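Local atomic coordinates of microcompartments protein (PDB entry 5VGU), a protein that probably assembles into hexameric tiles that help build the protein shell of the cyanobacterial beta-carboxysome. Residues V17-D22 with I62-K67; D22-T27 with I45-D50; G34-R37 with F43-I46; S52-A57 with W76-R81; N85-C88 with I92-N95. All blocks are in the same frame, centred on the assembly; numbering follows the deposited sequence.

Contact 1: residues V17-D22 with I62-K67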
# COMPACT_ATOMS: atom_id res chain seq x y z
N VAL A 17 -3.63 2.06 18.57
CA VAL A 17 -5.02 1.72 18.26
C VAL A 17 -5.47 0.53 19.10
O VAL A 17 -6.65 0.44 19.49
CB VAL A 17 -5.15 1.48 16.73
CG1 VAL A 17 -5.22 -0.01 16.36
CG2 VAL A 17 -6.33 2.24 16.18
N LEU A 18 -4.55 -0.38 19.43
CA LEU A 18 -4.86 -1.47 20.35
C LEU A 18 -5.22 -0.93 21.73
O LEU A 18 -6.23 -1.30 22.33
CB LEU A 18 -3.67 -2.43 20.42
CG LEU A 18 -3.67 -3.54 21.47
CD1 LEU A 18 -4.88 -4.43 21.31
CD2 LEU A 18 -2.40 -4.41 21.39
N ALA A 19 -4.40 0.01 22.23
CA ALA A 19 -4.69 0.64 23.52
C ALA A 19 -6.03 1.37 23.51
O ALA A 19 -6.81 1.26 24.47
CB ALA A 19 -3.56 1.61 23.88
N ALA A 20 -6.30 2.15 22.46
CA ALA A 20 -7.54 2.90 22.40
C ALA A 20 -8.76 1.98 22.32
O ALA A 20 -9.77 2.22 22.99
CB ALA A 20 -7.54 3.87 21.20
N ALA A 21 -8.68 0.93 21.49
CA ALA A 21 -9.81 0.02 21.33
C ALA A 21 -10.18 -0.64 22.65
O ALA A 21 -11.36 -0.75 23.00
CB ALA A 21 -9.49 -1.05 20.28
N ASP A 22 -9.17 -1.11 23.38
CA ASP A 22 -9.43 -1.78 24.65
C ASP A 22 -10.07 -0.82 25.66
O ASP A 22 -11.02 -1.18 26.35
CB ASP A 22 -8.14 -2.38 25.19
CG ASP A 22 -8.37 -3.32 26.34
OD1 ASP A 22 -9.00 -4.38 26.15
OD2 ASP A 22 -7.93 -2.95 27.44
N ILE A 62 -9.15 8.17 23.59
CA ILE A 62 -8.21 9.27 23.37
C ILE A 62 -7.14 9.27 24.45
O ILE A 62 -5.95 9.40 24.18
CB ILE A 62 -8.98 10.61 23.30
CG1 ILE A 62 -9.75 10.71 21.98
CG2 ILE A 62 -8.04 11.80 23.50
CD1 ILE A 62 -10.75 11.82 21.96
N HIS A 63 -7.57 9.14 25.71
CA HIS A 63 -6.60 9.14 26.80
C HIS A 63 -5.72 7.90 26.78
O HIS A 63 -4.55 7.98 27.15
CB HIS A 63 -7.34 9.30 28.12
CG HIS A 63 -7.83 10.70 28.33
ND1 HIS A 63 -8.97 11.18 27.72
CD2 HIS A 63 -7.30 11.74 29.01
CE1 HIS A 63 -9.14 12.45 28.05
NE2 HIS A 63 -8.14 12.81 28.83
N ALA A 64 -6.23 6.76 26.30
CA ALA A 64 -5.43 5.54 26.28
C ALA A 64 -4.31 5.62 25.25
O ALA A 64 -3.29 4.92 25.40
CB ALA A 64 -6.28 4.32 25.99
N VAL A 65 -4.46 6.42 24.19
CA VAL A 65 -3.41 6.47 23.19
C VAL A 65 -2.08 6.89 23.82
O VAL A 65 -1.01 6.40 23.45
CB VAL A 65 -3.79 7.38 22.01
CG1 VAL A 65 -2.63 7.52 21.07
CG2 VAL A 65 -5.02 6.83 21.26
N ASP A 66 -2.13 7.83 24.78
CA ASP A 66 -0.90 8.30 25.43
C ASP A 66 -0.23 7.23 26.28
O ASP A 66 0.94 7.38 26.64
CB ASP A 66 -1.20 9.52 26.29
CG ASP A 66 -1.90 10.61 25.52
OD1 ASP A 66 -1.49 10.89 24.37
OD2 ASP A 66 -2.87 11.18 26.05
N LYS A 67 -0.94 6.16 26.63
CA LYS A 67 -0.33 5.07 27.37
C LYS A 67 0.51 4.16 26.49
O LYS A 67 1.25 3.32 27.02
CB LYS A 67 -1.41 4.26 28.09
CG LYS A 67 -2.35 5.11 28.97
CD LYS A 67 -1.58 6.02 29.94
CE LYS A 67 -2.53 6.80 30.85
NZ LYS A 67 -3.36 5.91 31.73
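Ala-19 and Ala-20 of helix 14-27 meet Ala-64 and Val-65 of helix 51-65, and the first pair is almost reciprocal. The methyl of Ala-64 sits on the backbone carbonyl of Ala-19, its CB 3.5 Å from Ala-19 O, while Ala-19 CB lies 3.7 Å from Ala-64 O. The two methyls are neighbours as well, with Ala-19 CB and Ala-64 CB 4.4 Å apart. The same methyl of Ala-64 leans on Ala-20, CB to CA 4.1 Å, so the end of this side chain fits between two successive residues of the facing helix. One step on, Ala-20 CB touches a single branch of Val-65, CG2, at 3.9 Å. Val-65 holds its other branch, CG1, anti to the backbone N (chi1 174°), and that turn puts CG2 beside the N, on the side of Ala-20. These are purely van der Waals contacts. Because three of the four residues are alanines, the backbones come very close: Ala-20 CA and Ala-64 CA are 5.1 Å apart.

Further out, Ala-20 and Val-65 also rest on Leu-9 and Thr-11 of strand 5-12, and Ala-20 reaches Ile-45. On its far side, helix 14-27 is covered by a neighbouring subunit, whose Val-86 packs on Leu-18 and Ala-21. Such close alanine-to-alanine packing joins the two helices that cover one face of the antiparallel sheet in the BMC domain.

Contact 2: residues D22-T27 with I45-D50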
# COMPACT_ATOMS: atom_id res chain seq x y z
N ASP A 22 -9.17 -1.11 23.38
CA ASP A 22 -9.43 -1.78 24.65
C ASP A 22 -10.07 -0.82 25.66
O ASP A 22 -11.02 -1.18 26.35
CB ASP A 22 -8.14 -2.38 25.19
CG ASP A 22 -8.37 -3.32 26.34
OD1 ASP A 22 -9.00 -4.38 26.15
OD2 ASP A 22 -7.93 -2.95 27.44
N ALA A 23 -9.57 0.41 25.74
CA ALA A 23 -10.17 1.38 26.66
C ALA A 23 -11.61 1.69 26.27
O ALA A 23 -12.48 1.81 27.14
CB ALA A 23 -9.33 2.65 26.70
N MET A 24 -11.88 1.81 24.98
CA MET A 24 -13.22 2.17 24.52
C MET A 24 -14.24 1.14 24.96
O MET A 24 -15.26 1.48 25.58
CB MET A 24 -13.23 2.30 23.00
CG MET A 24 -12.62 3.56 22.47
SD MET A 24 -12.40 3.43 20.68
CE MET A 24 -12.31 5.15 20.21
N VAL A 25 -13.98 -0.14 24.67
CA VAL A 25 -14.99 -1.16 24.94
C VAL A 25 -15.04 -1.50 26.43
O VAL A 25 -16.06 -2.04 26.90
CB VAL A 25 -14.76 -2.44 24.12
CG1 VAL A 25 -14.94 -2.13 22.64
CG2 VAL A 25 -13.38 -3.06 24.40
N LYS A 26 -14.01 -1.17 27.19
CA LYS A 26 -14.08 -1.38 28.63
C LYS A 26 -14.79 -0.24 29.36
O LYS A 26 -15.22 -0.45 30.50
CB LYS A 26 -12.67 -1.55 29.20
CG LYS A 26 -12.09 -2.93 28.95
CD LYS A 26 -10.68 -3.00 29.41
CE LYS A 26 -10.16 -4.43 29.30
NZ LYS A 26 -8.69 -4.46 29.53
N THR A 27 -14.93 0.94 28.75
CA THR A 27 -15.51 2.08 29.46
C THR A 27 -16.90 2.46 28.98
O THR A 27 -17.70 2.91 29.80
CB THR A 27 -14.62 3.33 29.35
OG1 THR A 27 -14.59 3.79 28.01
CG2 THR A 27 -13.21 3.04 29.82
N ILE A 45 -9.89 2.71 13.97
CA ILE A 45 -10.85 1.80 14.58
C ILE A 45 -12.22 2.47 14.59
O ILE A 45 -12.32 3.70 14.61
CB ILE A 45 -10.45 1.35 16.00
CG1 ILE A 45 -10.03 2.55 16.87
CG2 ILE A 45 -9.34 0.29 15.91
CD1 ILE A 45 -9.78 2.19 18.31
N ILE A 46 -13.27 1.64 14.58
CA ILE A 46 -14.65 2.09 14.48
C ILE A 46 -15.46 1.40 15.58
O ILE A 46 -15.46 0.17 15.68
CB ILE A 46 -15.27 1.79 13.10
CG1 ILE A 46 -14.46 2.47 11.99
CG2 ILE A 46 -16.71 2.25 13.05
CD1 ILE A 46 -13.41 1.59 11.40
N ILE A 47 -16.18 2.19 16.36
CA ILE A 47 -17.06 1.65 17.38
C ILE A 47 -18.48 2.12 17.07
O ILE A 47 -18.69 3.14 16.41
CB ILE A 47 -16.68 2.06 18.82
CG1 ILE A 47 -16.61 3.59 18.96
CG2 ILE A 47 -15.38 1.43 19.24
CD1 ILE A 47 -16.49 4.08 20.39
N ARG A 48 -19.45 1.34 17.55
CA ARG A 48 -20.86 1.69 17.46
C ARG A 48 -21.51 1.55 18.83
O ARG A 48 -21.13 0.69 19.63
CB ARG A 48 -21.61 0.79 16.48
CG ARG A 48 -21.05 0.81 15.05
CD ARG A 48 -21.22 2.18 14.35
NE ARG A 48 -22.62 2.54 14.19
CZ ARG A 48 -23.42 2.15 13.20
NH1 ARG A 48 -22.98 1.37 12.22
NH2 ARG A 48 -24.69 2.53 13.21
N GLY A 49 -22.52 2.37 19.05
CA GLY A 49 -23.32 2.30 20.25
C GLY A 49 -24.19 3.53 20.38
O GLY A 49 -24.24 4.40 19.49
N ASP A 50 -24.90 3.60 21.51
CA ASP A 50 -25.65 4.81 21.82
C ASP A 50 -24.71 6.01 21.88
O ASP A 50 -23.56 5.90 22.30
CB ASP A 50 -26.41 4.66 23.15
CG ASP A 50 -27.57 3.68 23.07
OD1 ASP A 50 -28.04 3.38 21.95
OD2 ASP A 50 -28.02 3.20 24.14
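Met-24 meets Ile-45 and Ile-47 through its sulfur, while the flat groups beside it, the Asp-22 carboxylate and the Ala-23 carbonyl, brace helix 14-27 internally and do not cross to the strand. At the carboxylate edge, OD2 of Asp-22 offers its syn lone pair to Lys-26 NZ, 2.7 Å away, in a salt bridge; OD1 takes the backbone N of His-83 of a neighbouring subunit. Thr-27 OG1 bonds to Ala-23 O at 3.0 Å from well off the carbonyl plane, tilted by 32°.

The chain of Met-24 runs out extended beyond CG, with chi2 169°, and carries SD down toward the sheet. There SD faces the end of Ile-45 tip to tip, 3.7 Å from CD1, and lies 3.9 Å from CG2 of Ile-47, whose side chain it crosses at a slant. Both isoleucines set CG1 between N and carbonyl carbon, the crowded position (chi1 55° in Ile-47), which leaves CG2 beside the backbone N; in Ile-47 that branch takes the sulfur.

Met-58 of helix 51-65 also touches Met-24, and Ala-57 covers Ile-47. Ile-45 is walled in by Val-17, Ala-20 and Ala-21 of helix 14-27 and by Leu-32 of strand 30-39.

Contact 3: residues G34-R37 with F43-I46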
# COMPACT_ATOMS: atom_id res chain seq x y z
N GLY A 34 -14.74 -2.87 13.66
CA GLY A 34 -13.73 -3.09 12.63
C GLY A 34 -12.57 -2.13 12.78
O GLY A 34 -12.57 -1.23 13.63
N TYR A 35 -11.55 -2.37 11.95
CA TYR A 35 -10.40 -1.48 11.86
C TYR A 35 -9.95 -1.41 10.41
O TYR A 35 -10.28 -2.28 9.59
CB TYR A 35 -9.24 -1.94 12.77
CG TYR A 35 -8.31 -3.00 12.19
CD1 TYR A 35 -8.75 -4.31 12.03
CD2 TYR A 35 -6.99 -2.70 11.83
CE1 TYR A 35 -7.91 -5.30 11.53
CE2 TYR A 35 -6.14 -3.68 11.32
CZ TYR A 35 -6.61 -4.97 11.16
OH TYR A 35 -5.78 -5.97 10.65
N ILE A 36 -9.18 -0.37 10.11
CA ILE A 36 -8.66 -0.10 8.77
C ILE A 36 -7.15 0.13 8.87
O ILE A 36 -6.70 0.92 9.70
CB ILE A 36 -9.30 1.15 8.12
CG1 ILE A 36 -10.82 1.15 8.23
CG2 ILE A 36 -8.86 1.26 6.65
CD1 ILE A 36 -11.46 2.47 7.73
N ARG A 37 -6.39 -0.52 7.99
CA ARG A 37 -5.02 -0.09 7.72
C ARG A 37 -5.08 1.06 6.73
O ARG A 37 -5.36 0.84 5.55
CB ARG A 37 -4.19 -1.23 7.13
CG ARG A 37 -4.02 -2.41 7.99
CD ARG A 37 -2.91 -3.30 7.41
NE ARG A 37 -3.22 -3.68 6.03
CZ ARG A 37 -2.41 -4.38 5.24
NH1 ARG A 37 -1.22 -4.78 5.68
NH2 ARG A 37 -2.79 -4.67 4.01
N PHE A 43 -3.69 3.57 11.60
CA PHE A 43 -4.71 2.55 11.82
C PHE A 43 -5.96 3.25 12.35
O PHE A 43 -5.87 4.13 13.21
CB PHE A 43 -4.24 1.49 12.80
CG PHE A 43 -3.10 0.65 12.29
CD1 PHE A 43 -1.80 1.09 12.39
CD2 PHE A 43 -3.35 -0.57 11.69
CE1 PHE A 43 -0.75 0.33 11.91
CE2 PHE A 43 -2.29 -1.35 11.22
CZ PHE A 43 -1.00 -0.90 11.33
N THR A 44 -7.11 2.87 11.81
CA THR A 44 -8.40 3.43 12.17
C THR A 44 -9.23 2.36 12.87
O THR A 44 -9.30 1.22 12.39
CB THR A 44 -9.18 3.92 10.93
OG1 THR A 44 -8.32 4.64 10.05
CG2 THR A 44 -10.35 4.79 11.32
N ILE A 45 -9.89 2.71 13.97
CA ILE A 45 -10.85 1.80 14.58
C ILE A 45 -12.22 2.47 14.59
O ILE A 45 -12.32 3.70 14.61
CB ILE A 45 -10.45 1.35 16.00
CG1 ILE A 45 -10.03 2.55 16.87
CG2 ILE A 45 -9.34 0.29 15.91
CD1 ILE A 45 -9.78 2.19 18.31
N ILE A 46 -13.27 1.64 14.58
CA ILE A 46 -14.65 2.09 14.48
C ILE A 46 -15.46 1.40 15.58
O ILE A 46 -15.46 0.17 15.68
CB ILE A 46 -15.27 1.79 13.10
CG1 ILE A 46 -14.46 2.47 11.99
CG2 ILE A 46 -16.71 2.25 13.05
CD1 ILE A 46 -13.41 1.59 11.40
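Tyr-35 and Phe-43 stand diagonally across two antiparallel strands and project from the same face of the sheet, their side chains running alongside each other. They meet edge against edge, Tyr-35 CE2 lying 4.2 Å from Phe-43 CD2, without either ring covering the other. Tyr-35 gets there with CG between its backbone N and carbonyl carbon (chi1 84°), which swings the ring along the hairpin toward Phe-43; its CB rests on Ile-45 CG2 at 3.9 Å. Phe-43 is flanked also by Arg-37, whose aliphatic CG approaches CE2 to 3.8 Å. The guanidinium itself moves off, its plane turned 50° from the ring, so the methylenes and not the charge make this contact.

On the opposite face Ile-36 and Thr-44 lie side by side, with Ile-36 CB 3.9 Å from Thr-44 CB. The hydroxyl of Thr-44 bonds to Glu-10. Ile-46 bends its CD1 back over Gly-34, 3.7 Å from Gly-34 O, and crosses Ile-36 with the same methyl.

Three backbone bonds fix this register: Ile-36 N to Thr-44 O at 2.8 Å, Thr-44 N to Ile-36 O at 2.9 Å, and Ile-46 N to Gly-34 O at 3.1 Å. The short axes run at 162°, close to antiparallel. The pair is a beta hairpin, strand 30-39 at the edge of the chain's sheet and strand 42-49 inside it, bonded next to strand 5-12. Helix 14-27 lies against Phe-43 and Ile-45, while Pro-91 and Ile-92 reach Ile-36 and Ile-46 on the other face.

Contact 4: residues S52-A57 with W76-R81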
# COMPACT_ATOMS: atom_id res chain seq x y z
N SER A 52 -24.38 8.61 23.79
CA SER A 52 -23.74 8.94 25.06
C SER A 52 -22.65 7.92 25.41
O SER A 52 -21.61 8.28 25.97
CB SER A 52 -24.78 9.04 26.18
OG SER A 52 -25.39 7.79 26.41
N GLU A 53 -22.86 6.65 25.07
CA GLU A 53 -21.84 5.64 25.34
C GLU A 53 -20.64 5.80 24.40
O GLU A 53 -19.50 5.62 24.82
CB GLU A 53 -22.46 4.25 25.23
CG GLU A 53 -23.59 4.00 26.22
CD GLU A 53 -23.10 3.88 27.65
OE1 GLU A 53 -21.90 3.63 27.87
OE2 GLU A 53 -23.94 4.02 28.56
N VAL A 54 -20.88 6.18 23.15
CA VAL A 54 -19.77 6.44 22.23
C VAL A 54 -18.95 7.63 22.71
O VAL A 54 -17.71 7.63 22.61
CB VAL A 54 -20.29 6.63 20.80
CG1 VAL A 54 -19.18 7.13 19.86
CG2 VAL A 54 -20.86 5.32 20.30
N LYS A 55 -19.60 8.66 23.26
CA LYS A 55 -18.85 9.80 23.79
C LYS A 55 -17.93 9.36 24.92
O LYS A 55 -16.74 9.72 24.95
CB LYS A 55 -19.80 10.90 24.27
CG LYS A 55 -20.46 11.66 23.15
CD LYS A 55 -21.55 12.61 23.70
CE LYS A 55 -20.96 13.70 24.60
NZ LYS A 55 -22.03 14.57 25.18
N THR A 56 -18.46 8.59 25.87
CA THR A 56 -17.67 8.12 27.00
C THR A 56 -16.53 7.23 26.53
O THR A 56 -15.39 7.35 27.02
CB THR A 56 -18.57 7.37 27.97
OG1 THR A 56 -19.57 8.26 28.45
CG2 THR A 56 -17.77 6.81 29.13
N ALA A 57 -16.82 6.29 25.63
CA ALA A 57 -15.77 5.42 25.10
C ALA A 57 -14.69 6.21 24.37
O ALA A 57 -13.49 5.94 24.52
CB ALA A 57 -16.37 4.36 24.18
N TRP A 76 -10.04 11.95 14.96
CA TRP A 76 -11.18 11.20 15.48
C TRP A 76 -12.46 11.99 15.21
O TRP A 76 -12.43 13.20 14.97
CB TRP A 76 -11.04 10.89 16.98
CG TRP A 76 -11.08 12.11 17.87
CD1 TRP A 76 -10.01 12.86 18.28
CD2 TRP A 76 -12.24 12.70 18.48
NE1 TRP A 76 -10.44 13.88 19.11
CE2 TRP A 76 -11.80 13.80 19.24
CE3 TRP A 76 -13.60 12.39 18.46
CZ2 TRP A 76 -12.68 14.61 19.95
CZ3 TRP A 76 -14.47 13.20 19.17
CH2 TRP A 76 -14.00 14.29 19.91
N VAL A 77 -13.58 11.28 15.26
CA VAL A 77 -14.88 11.91 15.07
C VAL A 77 -15.95 11.04 15.72
O VAL A 77 -15.79 9.82 15.85
CB VAL A 77 -15.19 12.17 13.57
CG1 VAL A 77 -15.64 10.90 12.86
CG2 VAL A 77 -16.26 13.25 13.45
N ILE A 78 -17.05 11.67 16.10
CA ILE A 78 -18.28 10.98 16.45
C ILE A 78 -19.37 11.47 15.50
O ILE A 78 -19.56 12.68 15.32
CB ILE A 78 -18.69 11.22 17.92
CG1 ILE A 78 -17.62 10.65 18.85
CG2 ILE A 78 -20.09 10.63 18.17
CD1 ILE A 78 -17.80 11.00 20.32
N ILE A 79 -20.07 10.53 14.88
CA ILE A 79 -21.22 10.78 14.02
C ILE A 79 -22.43 10.23 14.76
O ILE A 79 -22.65 9.01 14.78
CB ILE A 79 -21.08 10.13 12.64
CG1 ILE A 79 -19.76 10.53 11.97
CG2 ILE A 79 -22.29 10.41 11.77
CD1 ILE A 79 -19.59 11.99 11.78
N PRO A 80 -23.28 11.09 15.34
CA PRO A 80 -24.27 10.58 16.28
C PRO A 80 -25.29 9.64 15.70
O PRO A 80 -25.83 8.83 16.46
CB PRO A 80 -24.91 11.86 16.83
CG PRO A 80 -23.83 12.86 16.74
CD PRO A 80 -23.07 12.54 15.49
N ARG A 81 -25.63 9.76 14.40
CA ARG A 81 -26.73 8.98 13.85
C ARG A 81 -26.54 8.81 12.34
O ARG A 81 -27.20 9.51 11.55
CB ARG A 81 -28.04 9.70 14.18
CG ARG A 81 -29.28 8.89 14.04
CD ARG A 81 -30.41 9.70 14.68
NE ARG A 81 -31.62 8.90 14.79
CZ ARG A 81 -31.88 8.05 15.79
NH1 ARG A 81 -30.99 7.87 16.77
NH2 ARG A 81 -33.02 7.39 15.79
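Ile-78 carries the whole of the strand's side of this contact, against Val-54 and Lys-55 of helix 51-65. Earlier along strand 72-79, Trp-76 points to the same face but spends its indole on Met-58 and Ile-62, further down that helix, and Val-77 turns to the other face, against Pro-15 of a neighbouring subunit. Then comes Ile-78, with CG1 anti to the carbonyl carbon (chi1 -63°) and CG2 anti to the backbone N; this spread lets the two branches straddle one methyl, Val-54 CG1, which is 4.0 Å from Ile-78 CG1 and 4.0 Å from Ile-78 CG2. Val-54 and Ile-78 overlap flank to flank, pointing opposite ways. The far methyl, CD1, reaches the flank of Lys-55, 3.8 Å from CA and 3.9 Å from CG of that lysine, crossing its chain at nearly a right angle. Truncating Ile-78 to an alanine would probably open a gap between helix and strand, with Val-54 CG1 losing both branches that straddle it and the lysine stem losing the CD1 methyl. Ile-79 faces the opposite way, to Val-6 and to Asp-22 of a neighbouring subunit. Pro-80, past the strand end, touches Val-51, and the carbonyl of Arg-81 takes Lys-26 NZ of a neighbouring subunit.

Within the helix, Ser-52 O accepts both Thr-56 N and Thr-56 OG1, from opposite faces of its plane. The chemistry across the contact is wholly apolar: the lysine lends methylenes while its chain, bent at chi3 (64°), takes the ammonium away.

Contact 5: residues N85-C88 with I92-N95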
# COMPACT_ATOMS: atom_id res chain seq x y z
N ASN A 85 -26.82 4.95 3.95
CA ASN A 85 -25.93 4.89 2.79
C ASN A 85 -24.46 4.95 3.21
O ASN A 85 -23.61 4.28 2.61
CB ASN A 85 -26.29 6.04 1.84
CG ASN A 85 -25.63 5.98 0.50
OD1 ASN A 85 -24.75 5.14 0.18
ND2 ASN A 85 -26.02 6.92 -0.32
N VAL A 86 -24.16 5.73 4.26
CA VAL A 86 -22.80 5.81 4.77
C VAL A 86 -22.41 4.49 5.43
O VAL A 86 -21.30 3.99 5.24
CB VAL A 86 -22.68 6.99 5.76
CG1 VAL A 86 -21.29 7.06 6.38
CG2 VAL A 86 -23.00 8.29 5.08
N GLU A 87 -23.32 3.94 6.23
CA GLU A 87 -23.09 2.66 6.89
C GLU A 87 -22.88 1.55 5.87
O GLU A 87 -22.09 0.62 6.10
CB GLU A 87 -24.27 2.34 7.80
CG GLU A 87 -24.13 1.02 8.53
CD GLU A 87 -25.32 0.72 9.39
OE1 GLU A 87 -25.15 0.63 10.62
OE2 GLU A 87 -26.43 0.62 8.82
N CYS A 88 -23.59 1.62 4.74
CA CYS A 88 -23.45 0.63 3.68
C CYS A 88 -22.09 0.74 3.00
O CYS A 88 -21.39 -0.26 2.83
CB CYS A 88 -24.58 0.83 2.67
SG CYS A 88 -24.38 -0.08 1.14
N ILE A 92 -18.27 0.61 8.57
CA ILE A 92 -18.70 1.02 9.90
C ILE A 92 -19.88 0.23 10.43
O ILE A 92 -20.35 0.52 11.53
CB ILE A 92 -19.02 2.53 9.95
CG1 ILE A 92 -20.23 2.87 9.05
CG2 ILE A 92 -17.79 3.34 9.59
CD1 ILE A 92 -20.83 4.25 9.34
N ALA A 93 -20.40 -0.74 9.68
CA ALA A 93 -21.58 -1.48 10.09
C ALA A 93 -21.24 -2.53 11.14
O ALA A 93 -20.11 -3.02 11.22
CB ALA A 93 -22.23 -2.14 8.88
N TYR A 94 -22.23 -2.87 11.96
CA TYR A 94 -22.17 -4.11 12.71
C TYR A 94 -22.04 -5.28 11.75
O TYR A 94 -22.42 -5.19 10.57
CB TYR A 94 -23.43 -4.27 13.56
CG TYR A 94 -23.57 -3.36 14.75
CD1 TYR A 94 -22.85 -3.59 15.92
CD2 TYR A 94 -24.46 -2.28 14.73
CE1 TYR A 94 -22.99 -2.77 17.02
CE2 TYR A 94 -24.60 -1.46 15.83
CZ TYR A 94 -23.87 -1.71 16.98
OH TYR A 94 -24.01 -0.90 18.08
N ASN A 95 -21.42 -6.36 12.23
CA ASN A 95 -21.23 -7.56 11.43
C ASN A 95 -21.39 -8.80 12.31
O ASN A 95 -21.43 -8.72 13.53
CB ASN A 95 -19.85 -7.55 10.75
CG ASN A 95 -18.73 -7.47 11.75
OD1 ASN A 95 -18.54 -8.39 12.54
ND2 ASN A 95 -17.99 -6.36 11.75
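Glu-87 and Ile-92 share most of the surface covered here, with Ala-93 next. Ile-92 lays its longer branch against the backbone of the helix: CG1 is 3.6 Å and CD1 3.7 Å from Glu-87 CA. That branch stands between the isoleucine's own N and carbonyl carbon (chi1 65°), a setting that turns it to the helix, and its tip goes on to touch Val-86 CG1 at 4.1 Å. The side chains of Val-86 and Ile-92 meet at a slant.

Glu-87 is stretched out, CG opposite its backbone N (chi1 180°) and CD continuing the line. Its CG passes 3.7 Å from Ala-93 CB, so an aliphatic stem covers the small methyl while the carboxylate travels past it. The chain has doubled back here: helix 84-89 ends and, after a turn of two residues, the loop leading to helix 99-104 returns alongside it, laid against strand 42-49 of the BMC-type sheet. At the end of Glu-87, OE1 makes a salt bridge with Arg-48 and OE2 takes the backbone N of Ser-2. The same Arg-48 nitrogen, NH1, also bonds to Ile-92 O, so strand 42-49 grips both sides of the turn with one guanidinium; the pairing would probably help keep the glutamate ionised.

A serine in place of Ile-92 would probably uncover the backbone at Glu-87 and open a gap beside Val-86 CG1. Ile-92 also rests on Ile-46 of strand 42-49, and Phe-14 of a neighbouring subunit packs against it.

Contacts 1, 2 and 4 are bound together by the two long helices: contacts 1 and 2 share helix 14-27, and contacts 1 and 4 share helix 51-65, where Ile-62 CD1 comes within 3.5 Å of Trp-76 CE2. Contacts 2 and 4 have centres about 9 Å apart, with Met-24 CG 3.3 Å from Ala-57 O. Strand 42-49 carries contact 2 into contact 3, the two having Ile-45 and Ile-46 in common. Contact 5 lies about 23 Å from contact 1, centre to centre, yet is tied to contact 2 by the salt bridge from Arg-48 NH1 to Glu-87 OE1, 2.8 Å. All five contacts adjoin neighbouring subunits of the six-chain assembly.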